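Local coordinates for uncharacterized protein (Bacteroides uniformis, PDB 4IYK) that is of unknown function but probably binds carbohydrate, with a transthyretin-like N-terminal domain followed by a second beta domain, at residues Gln164-Ser167 / Pro168-Ile172. Residues are numbered along the deposited sequence; the frame is centred on the assembly and turned at random. Where two conformers were deposited one is given.
Sequences QVFS and PSTAI. With EDO (1,2-ethanediol), chain F.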
loop_
_atom_site.group_PDB
_atom_site.type_symbol
_atom_site.label_atom_id
_atom_site.label_comp_id
_atom_site.label_asym_id
_atom_site.label_seq_id
_atom_site.Cartn_x
_atom_site.Cartn_y
_atom_site.Cartn_z
ATOM N N GLN A 164 15.371 6.851 -0.913
ATOM C CA GLN A 164 15.752 8.229 -0.626
ATOM C C GLN A 164 14.893 8.770 0.509
ATOM O O GLN A 164 13.672 8.547 0.545
ATOM C CB GLN A 164 15.697 9.148 -1.853
ATOM C CG GLN A 164 16.510 10.437 -1.632
ATOM C CD GLN A 164 16.407 11.459 -2.727
ATOM O OE1 GLN A 164 15.657 11.295 -3.694
ATOM N NE2 GLN A 164 17.143 12.561 -2.575
ATOM N N VAL A 165 15.559 9.435 1.480
ATOM C CA VAL A 165 14.908 10.006 2.663
ATOM C C VAL A 165 15.032 11.510 2.563
ATOM O O VAL A 165 16.106 12.042 2.220
ATOM C CB VAL A 165 15.466 9.446 4.008
ATOM C CG1 VAL A 165 14.798 10.110 5.224
ATOM C CG2 VAL A 165 15.311 7.923 4.077
ATOM N N PHE A 166 13.911 12.193 2.804
ATOM C CA PHE A 166 13.853 13.654 2.786
ATOM C C PHE A 166 13.722 14.139 4.228
ATOM O O PHE A 166 12.761 13.785 4.924
ATOM C CB PHE A 166 12.712 14.170 1.875
ATOM C CG PHE A 166 12.765 13.555 0.491
ATOM C CD1 PHE A 166 12.096 12.366 0.213
ATOM C CD2 PHE A 166 13.491 14.161 -0.530
ATOM C CE1 PHE A 166 12.199 11.765 -1.043
ATOM C CE2 PHE A 166 13.569 13.570 -1.798
ATOM C CZ PHE A 166 12.913 12.381 -2.048
ATOM N N SER A 167 14.756 14.858 4.703
ATOM C CA SER A 167 14.779 15.411 6.048
ATOM C C SER A 167 15.331 16.843 5.994
ATOM O O SER A 167 16.523 17.030 5.723
ATOM C CB SER A 167 15.572 14.526 7.007
ATOM O OG SER A 167 15.573 15.100 8.306
ATOM N N PRO A 168 14.483 17.877 6.188
ATOM C CA PRO A 168 13.031 17.831 6.472
ATOM C C PRO A 168 12.224 17.302 5.290
ATOM O O PRO A 168 12.704 17.354 4.155
ATOM C CB PRO A 168 12.674 19.310 6.745
ATOM C CG PRO A 168 13.989 20.003 7.016
ATOM C CD PRO A 168 14.963 19.271 6.137
ATOM N N SER A 169 11.016 16.774 5.563
ATOM C CA SER A 169 10.082 16.268 4.542
ATOM C C SER A 169 9.826 17.365 3.499
ATOM O O SER A 169 9.731 18.537 3.859
ATOM C CB SER A 169 8.784 15.795 5.180
ATOM O OG SER A 169 8.157 16.832 5.916
ATOM N N THR A 170 9.821 16.986 2.212
ATOM C CA THR A 170 9.766 17.904 1.073
ATOM C C THR A 170 8.344 18.083 0.490
ATOM O O THR A 170 7.446 17.276 0.753
ATOM C CB THR A 170 10.774 17.397 0.004
ATOM O OG1 THR A 170 11.106 18.458 -0.885
ATOM C CG2 THR A 170 10.280 16.183 -0.781
ATOM N N ALA A 171 8.158 19.149 -0.311
ATOM C CA ALA A 171 6.885 19.451 -0.975
ATOM C C ALA A 171 6.632 18.471 -2.116
ATOM O O ALA A 171 7.579 18.060 -2.786
ATOM C CB ALA A 171 6.894 20.871 -1.514
ATOM N N ILE A 172 5.355 18.132 -2.367
ATOM C CA ILE A 172 4.994 17.242 -3.479
ATOM C C ILE A 172 4.542 18.143 -4.631
ATOM O O ILE A 172 3.647 18.978 -4.469
ATOM C CB ILE A 172 3.947 16.140 -3.119
ATOM C CG1 ILE A 172 4.492 15.183 -2.045
ATOM C CG2 ILE A 172 3.504 15.330 -4.376
ATOM C CD1 ILE A 172 3.398 14.465 -1.189
HETATM C C1 EDO F . 18.317 11.450 6.028
HETATM O O1 EDO F . 17.501 11.416 7.188
HETATM C C2 EDO F . 17.720 12.463 5.025
HETATM O O2 EDO F . 18.535 12.558 3.870
#
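Phe166 and Thr170 make the one side-chain contact of note in this bend. The methyl CG2 of Thr170 sits over one face of the Phe166 ring in a CH-pi contact. Thr170 CG2 lies 4.1 Å from the centroid of the Phe166 ring, 26° off the ring normal. The methyl is displaced toward the rim and comes closest to the CG and CD2 side, with CG2 3.8 Å from Phe166 CD2. Two torsions set this up. Phe166 CG stands anti to its carbonyl carbon (chi1 -52°). Thr170 OG1 is anti to the backbone N (chi1 -160°), which puts CG2 between the backbone N and the carbonyl carbon, on the side of the Phe166 ring.

The backbone forms the corner. The peptide bond between Ser167 and Pro168 is cis, and the CA atoms of these residues are 3.0 Å apart. Phe166 O approaches Ser169 N to 3.5 Å, but no hydrogen bond joins the two segments. Both arms pair instead with strand 135-144: Phe166 bonds through its backbone to Lys137, and Thr170 to Leu136. The side chains of Phe166 and Thr170 both rest on Leu136. Ser169 OG is hydrogen-bonded to Asp206 OD2.

A 1,2-ethanediol, probably from the crystallisation liquor, lies beside the first arm. Its O2 donates a hydrogen bond to Val165 O at 3.0 Å. Its C2 packs 3.6 Å from Ser167 CB.

The corner lies at the surface of the C-terminal domain, probably E-set-like. Its side-chain part is a single weak, dispersive CH-pi contact. The cis peptide and the backbone bonds to strand 135-144 therefore probably hold Phe166 and Thr170 close enough to touch.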